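Side-chain contacts in endoglucanase (Fervidobacterium pennivorans DSM 9078, PDB 6KDD), which probably hydrolyses beta-glucosidic bonds of glucans, as a TIM-barrel enzyme of glycoside hydrolase family 5: residues A[76-79]-A[80-83]; A[84-87]-A[88-92]; A[235-238]-A[239-243]. All coordinates share one frame; numbering follows the deposited sequence.

In the fold
The eight parallel strands of this family 5 enzyme close into a TIM barrel, and all three contacts lie on helices packed round it. Contact 1 opens helix 78-93 and contact 2 follows directly in sequence, their centres about 13 Å apart. This helix links strands 57-60 and 97-101 in a beta-alpha-beta unit, so contact 1 starts the crossover helix and contact 2 carries it toward the next strand. Contact 3 comes much later, on helix 232-252, which precedes strand 256-261. It lies across the barrel, its centre about 42 Å from that of contact 1 and 36 Å from that of contact 2, and touches neither. Contacts 1 and 2 thus sample one flank, contact 3 the opposite.

Contact 1 of 3, residues A[76-79]-A[80-83]; sequences IDRN and FLER
Phe-80 meets the side chain of Asp-77 through its backbone: Phe-80 N gives a weak hydrogen bond of 3.4 Å to Asp-77 OD1. Asn-79 N also gives Asp-77 OD1 a weak bond, at 2.7 Å. Asp-77 thus occupies the N-cap of helix 78-93, a place that suits a short side chain ending in an acceptor, because the first amides of a helix have no preceding turn to bond to. With CG anti to its own backbone N (chi1 165°), the carboxylate folds back over these amides, and its negative charge probably suits the positive end of the helix dipole. The Phe-80 ring turns the other way, into the protein, where Ile-76 CG2 approaches its edge while His-67 stacks on it and Trp-64 meets it edge-to-face.

Leu-81 closes the first full turn, its N bonding to Asp-77 O at 3.1 Å. Its branched end crosses Ile-76 at about a right angle, Leu-81 CG lying 3.7 Å from Ile-76 CG2. Both are buried hydrocarbon side chains, and helix 112-129 lies against them through Ile-126 and Phe-129; helix 78-93 is the crossover between strands 57-60 and 97-101 of the TIM barrel.

Glu-82 belongs to the solvent side. Its N bonds to Arg-78 O at 3.0 Å, and its bent chain brings Glu-82 CG just 3.0 Å from Arg-78 O, a tight approach.

Arg-83 N continues the helical ladder to Asn-79 O at 3.0 Å, while the long side chain leads away from Asn-79, reaching a salt bridge with Glu-35 and the carbonyl of Ile-42.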
# COMPACT_ATOMS: atom_id res chain seq x y z
N ILE A 76 -1.18 -7.43 -21.01
CA ILE A 76 -0.10 -7.68 -20.07
C ILE A 76 0.63 -8.89 -20.61
O ILE A 76 -0.01 -9.88 -21.00
CB ILE A 76 -0.65 -7.96 -18.65
CG1 ILE A 76 -1.33 -6.71 -18.08
CG2 ILE A 76 0.45 -8.49 -17.72
CD1 ILE A 76 -2.35 -7.00 -17.01
N ASP A 77 1.95 -8.82 -20.56
CA ASP A 77 2.80 -9.93 -20.93
C ASP A 77 2.41 -11.18 -20.11
O ASP A 77 2.27 -11.10 -18.90
CB ASP A 77 4.23 -9.48 -20.75
CG ASP A 77 5.25 -10.60 -20.76
OD1 ASP A 77 4.85 -11.77 -20.61
OD2 ASP A 77 6.42 -10.28 -20.93
N ARG A 78 2.29 -12.34 -20.78
CA ARG A 78 1.81 -13.55 -20.13
C ARG A 78 2.77 -14.05 -19.04
O ARG A 78 2.31 -14.48 -18.00
CB ARG A 78 1.50 -14.69 -21.11
CG ARG A 78 0.20 -14.54 -21.89
CD ARG A 78 -1.09 -14.43 -21.09
NE ARG A 78 -2.20 -14.03 -21.95
CZ ARG A 78 -2.57 -12.77 -22.24
NH1 ARG A 78 -1.93 -11.73 -21.72
NH2 ARG A 78 -3.58 -12.56 -23.06
N ASN A 79 4.08 -14.05 -19.28
CA ASN A 79 5.05 -14.49 -18.28
C ASN A 79 5.03 -13.59 -17.03
O ASN A 79 5.34 -14.07 -15.93
CB ASN A 79 6.48 -14.46 -18.80
CG ASN A 79 6.61 -15.18 -20.13
OD1 ASN A 79 6.06 -16.27 -20.29
ND2 ASN A 79 7.30 -14.58 -21.08
N PHE A 80 4.77 -12.28 -17.21
CA PHE A 80 4.64 -11.39 -16.07
C PHE A 80 3.42 -11.81 -15.26
O PHE A 80 3.48 -11.88 -14.04
CB PHE A 80 4.59 -9.89 -16.44
CG PHE A 80 4.81 -9.00 -15.24
CD1 PHE A 80 6.04 -9.00 -14.58
CD2 PHE A 80 3.76 -8.28 -14.69
CE1 PHE A 80 6.22 -8.25 -13.42
CE2 PHE A 80 3.95 -7.53 -13.53
CZ PHE A 80 5.18 -7.52 -12.90
N LEU A 81 2.28 -12.03 -15.94
CA LEU A 81 1.09 -12.44 -15.20
C LEU A 81 1.35 -13.72 -14.41
O LEU A 81 0.80 -13.85 -13.31
CB LEU A 81 -0.11 -12.66 -16.15
CG LEU A 81 -1.10 -11.51 -16.17
CD1 LEU A 81 -2.08 -11.64 -17.33
CD2 LEU A 81 -1.80 -11.34 -14.83
N GLU A 82 2.09 -14.67 -15.00
CA GLU A 82 2.38 -15.95 -14.32
C GLU A 82 3.28 -15.75 -13.11
O GLU A 82 3.13 -16.43 -12.09
CB GLU A 82 3.10 -16.95 -15.22
CG GLU A 82 2.43 -17.13 -16.55
CD GLU A 82 1.23 -18.05 -16.64
OE1 GLU A 82 0.56 -18.28 -15.59
OE2 GLU A 82 0.97 -18.56 -17.77
N ARG A 83 4.24 -14.84 -13.22
CA ARG A 83 5.03 -14.46 -12.06
C ARG A 83 4.16 -13.87 -10.94
O ARG A 83 4.34 -14.24 -9.78
CB ARG A 83 6.18 -13.51 -12.42
CG ARG A 83 6.92 -13.01 -11.19
CD ARG A 83 7.66 -14.14 -10.53
NE ARG A 83 8.43 -13.61 -9.41
CZ ARG A 83 8.74 -14.28 -8.28
NH1 ARG A 83 8.34 -15.53 -8.10
NH2 ARG A 83 9.37 -13.65 -7.31

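Contact 2 of 3, residues A[84-87]-A[88-92]; sequences VKHV and VDRAL. With NI (nickel (II) ion), chain C.
Lys-85 and Asp-89, one helical turn apart, form a salt bridge: Lys-85 NZ donates to Asp-89 OD2 at 2.8 Å, approaching on the oxygen's syn lone pair. The lysine chain runs extended until a nearly eclipsed last torsion (chi4 12°), a strained value probably paid for by the bridge, swings the amine toward the acid; the hydroxyl of Tyr-133 bonds to both Lys-85 NZ and Asp-89 OD1, tying the pair to a neighbouring loop. His-86 binds the nickel ion through ND1 at 2.1 Å, with a water 2.5 Å from the nickel. With ND1 committed to the metal, NE2 probably carries the ring proton, and it is hydrogen-bonded to Asp-44.

Asp-44 also forms a salt bridge with Arg-90 NE, so one acid holds two residues of successive turns. Arg-90 CG lies 3.7 Å from His-86 NE2, and the ring and guanidinium planes stand 77° apart.

On the inner face of this TIM-barrel crossover helix, beta-branched valines, compact and rigid, replace the polar groups. Val-84 CG1 touches Val-88 CG2 at 4.1 Å; Val-88 rests on Ile-100 of strand 97-101, and Val-87 and Ala-91 meet Phe-47 of helix 45-53. Val-88 N also bonds to Val-84 O, at 2.9 Å.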
# COMPACT_ATOMS: atom_id res chain seq x y z
N VAL A 84 3.27 -12.91 -11.25
CA VAL A 84 2.43 -12.35 -10.20
C VAL A 84 1.54 -13.48 -9.65
O VAL A 84 1.35 -13.58 -8.46
CB VAL A 84 1.62 -11.13 -10.69
CG1 VAL A 84 0.57 -10.68 -9.69
CG2 VAL A 84 2.52 -9.97 -11.16
N LYS A 85 1.00 -14.35 -10.53
CA LYS A 85 0.18 -15.46 -10.02
C LYS A 85 0.94 -16.32 -9.01
O LYS A 85 0.38 -16.72 -7.97
CB LYS A 85 -0.36 -16.32 -11.18
CG LYS A 85 -1.24 -17.50 -10.75
CD LYS A 85 -1.76 -18.25 -11.95
CE LYS A 85 -2.39 -19.61 -11.72
NZ LYS A 85 -2.67 -19.95 -10.31
N HIS A 86 2.21 -16.65 -9.32
CA HIS A 86 3.03 -17.43 -8.40
C HIS A 86 3.14 -16.80 -7.01
O HIS A 86 3.04 -17.48 -5.97
CB HIS A 86 4.40 -17.80 -9.04
CG HIS A 86 5.27 -18.60 -8.14
ND1 HIS A 86 5.33 -19.98 -8.19
CD2 HIS A 86 6.05 -18.23 -7.11
CE1 HIS A 86 6.18 -20.43 -7.30
NE2 HIS A 86 6.62 -19.38 -6.60
N VAL A 87 3.46 -15.49 -6.99
CA VAL A 87 3.62 -14.75 -5.76
C VAL A 87 2.31 -14.74 -4.97
O VAL A 87 2.30 -15.01 -3.76
CB VAL A 87 4.11 -13.31 -6.06
CG1 VAL A 87 4.10 -12.42 -4.81
CG2 VAL A 87 5.49 -13.35 -6.73
N VAL A 88 1.23 -14.33 -5.64
CA VAL A 88 -0.08 -14.31 -5.00
C VAL A 88 -0.40 -15.70 -4.41
O VAL A 88 -0.85 -15.80 -3.26
CB VAL A 88 -1.15 -13.87 -6.01
CG1 VAL A 88 -2.54 -14.23 -5.52
CG2 VAL A 88 -1.06 -12.38 -6.29
N ASP A 89 -0.16 -16.76 -5.20
CA ASP A 89 -0.47 -18.13 -4.82
C ASP A 89 0.29 -18.53 -3.57
O ASP A 89 -0.30 -19.08 -2.63
CB ASP A 89 -0.18 -19.17 -5.93
CG ASP A 89 -1.20 -19.15 -7.06
OD1 ASP A 89 -2.14 -18.35 -6.99
OD2 ASP A 89 -0.98 -19.84 -8.05
N ARG A 90 1.61 -18.23 -3.54
CA ARG A 90 2.39 -18.57 -2.36
C ARG A 90 1.88 -17.85 -1.10
O ARG A 90 1.89 -18.45 -0.01
CB ARG A 90 3.89 -18.30 -2.56
CG ARG A 90 4.54 -19.21 -3.60
CD ARG A 90 4.79 -20.60 -3.03
NE ARG A 90 5.61 -21.53 -3.81
CZ ARG A 90 5.30 -22.80 -4.10
NH1 ARG A 90 4.15 -23.32 -3.70
NH2 ARG A 90 6.12 -23.52 -4.84
N ALA A 91 1.49 -16.58 -1.24
CA ALA A 91 0.96 -15.84 -0.10
C ALA A 91 -0.37 -16.44 0.38
O ALA A 91 -0.57 -16.61 1.58
CB ALA A 91 0.81 -14.37 -0.47
N LEU A 92 -1.29 -16.71 -0.54
CA LEU A 92 -2.57 -17.31 -0.19
C LEU A 92 -2.41 -18.70 0.44
O LEU A 92 -3.16 -19.06 1.35
CB LEU A 92 -3.45 -17.34 -1.45
CG LEU A 92 -4.01 -15.99 -1.89
CD1 LEU A 92 -4.75 -16.15 -3.22
CD2 LEU A 92 -4.92 -15.35 -0.83
NI NI C . 4.17 -21.30 -9.43
O HOH W 1 6.00 -23.02 -9.90

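Contact 3 of 3, residues A[235-238]-A[239-243]; sequences INQI and RSHFK
Ser-240 bonds to Asn-236 O twice, through its backbone N at 2.9 Å and its OG at 3.0 Å. The two donors come from opposite faces of the carbonyl plane, an arrangement open to serine because its hydroxyl, beside the backbone N (chi1 -48°), can fold onto the preceding turn.

Charge and polarity also gather at Arg-239. Asn-236 OD1 lies near the plane of the guanidinium, at its edge, but 3.9 Å from Arg-239 NE; the salt bridge goes instead from Arg-239 NH1 to Glu-285, on helix 269-285. These two helices are neighbours in the shell of the TIM barrel, flanking strand 256-261.

The aromatic contacts use ring faces. Gln-237 O sits over the centre of the His-241 ring, 3.3 Å above its plane, while His-241 ND1 bonds to Tyr-204 OH and Tyr-184 stacks on the ring. Replacing His-241 with an alanine would probably leave the Tyr-204 hydroxyl without this partner and Tyr-184 without its stacking mate. In a CH-pi contact, Ile-238 CG2 lies 4.2 Å from the Phe-242 ring centroid, 18° off the normal; both buried side chains point inward, where Phe-202 and Tyr-204 meet Phe-242 edge-to-face.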
# COMPACT_ATOMS: atom_id res chain seq x y z
N ILE A 235 3.18 12.65 19.79
CA ILE A 235 2.15 11.62 19.80
C ILE A 235 0.81 12.29 19.51
O ILE A 235 0.05 11.76 18.70
CB ILE A 235 2.14 10.80 21.11
CG1 ILE A 235 3.51 10.18 21.43
CG2 ILE A 235 1.02 9.77 21.15
CD1 ILE A 235 3.78 8.88 20.76
N ASN A 236 0.54 13.46 20.14
CA ASN A 236 -0.71 14.17 19.91
C ASN A 236 -0.90 14.54 18.44
O ASN A 236 -2.04 14.50 17.95
CB ASN A 236 -0.92 15.38 20.83
CG ASN A 236 -1.47 14.98 22.18
OD1 ASN A 236 -2.29 14.07 22.27
ND2 ASN A 236 -1.00 15.62 23.24
N GLN A 237 0.19 14.89 17.76
CA GLN A 237 0.18 15.21 16.33
C GLN A 237 -0.36 14.03 15.52
O GLN A 237 -1.24 14.21 14.69
CB GLN A 237 1.60 15.43 15.82
CG GLN A 237 2.29 16.66 16.38
CD GLN A 237 1.84 17.88 15.62
OE1 GLN A 237 2.13 18.04 14.44
NE2 GLN A 237 1.08 18.72 16.30
N ILE A 238 0.17 12.82 15.77
CA ILE A 238 -0.28 11.62 15.06
C ILE A 238 -1.78 11.43 15.29
O ILE A 238 -2.54 11.25 14.34
CB ILE A 238 0.55 10.37 15.42
CG1 ILE A 238 2.05 10.59 15.14
CG2 ILE A 238 -0.00 9.13 14.70
CD1 ILE A 238 2.96 9.49 15.63
N ARG A 239 -2.20 11.55 16.56
CA ARG A 239 -3.62 11.41 16.90
C ARG A 239 -4.51 12.40 16.17
O ARG A 239 -5.62 12.04 15.75
CB ARG A 239 -3.88 11.48 18.41
CG ARG A 239 -5.34 11.23 18.74
CD ARG A 239 -5.63 11.41 20.21
NE ARG A 239 -4.41 11.12 20.94
CZ ARG A 239 -4.09 9.93 21.42
NH1 ARG A 239 -4.93 8.92 21.26
NH2 ARG A 239 -2.95 9.76 22.07
N SER A 240 -4.09 13.66 16.03
CA SER A 240 -4.88 14.62 15.27
C SER A 240 -5.04 14.16 13.82
O SER A 240 -6.12 14.27 13.25
CB SER A 240 -4.30 16.03 15.26
OG SER A 240 -3.96 16.42 16.57
N HIS A 241 -3.93 13.74 13.20
CA HIS A 241 -4.05 13.32 11.81
C HIS A 241 -5.00 12.12 11.72
O HIS A 241 -5.81 12.02 10.79
CB HIS A 241 -2.66 13.03 11.24
CG HIS A 241 -1.73 14.19 11.38
ND1 HIS A 241 -0.35 14.04 11.40
CD2 HIS A 241 -1.96 15.51 11.53
CE1 HIS A 241 0.21 15.22 11.52
NE2 HIS A 241 -0.75 16.14 11.60
N PHE A 242 -4.90 11.19 12.67
CA PHE A 242 -5.65 9.95 12.53
C PHE A 242 -7.11 10.16 12.93
O PHE A 242 -8.00 9.49 12.42
CB PHE A 242 -5.01 8.86 13.39
CG PHE A 242 -3.86 8.16 12.71
CD1 PHE A 242 -2.96 8.87 11.92
CD2 PHE A 242 -3.71 6.78 12.83
CE1 PHE A 242 -1.91 8.21 11.28
CE2 PHE A 242 -2.66 6.13 12.18
CZ PHE A 242 -1.76 6.84 11.42
N LYS A 243 -7.35 11.09 13.88
CA LYS A 243 -8.71 11.43 14.28
C LYS A 243 -9.42 12.08 13.11
O LYS A 243 -10.60 11.81 12.87
CB LYS A 243 -8.74 12.27 15.56
CG LYS A 243 -10.12 12.38 16.21
CD LYS A 243 -10.11 13.08 17.56
CE LYS A 243 -10.44 14.55 17.45
NZ LYS A 243 -11.81 14.76 16.91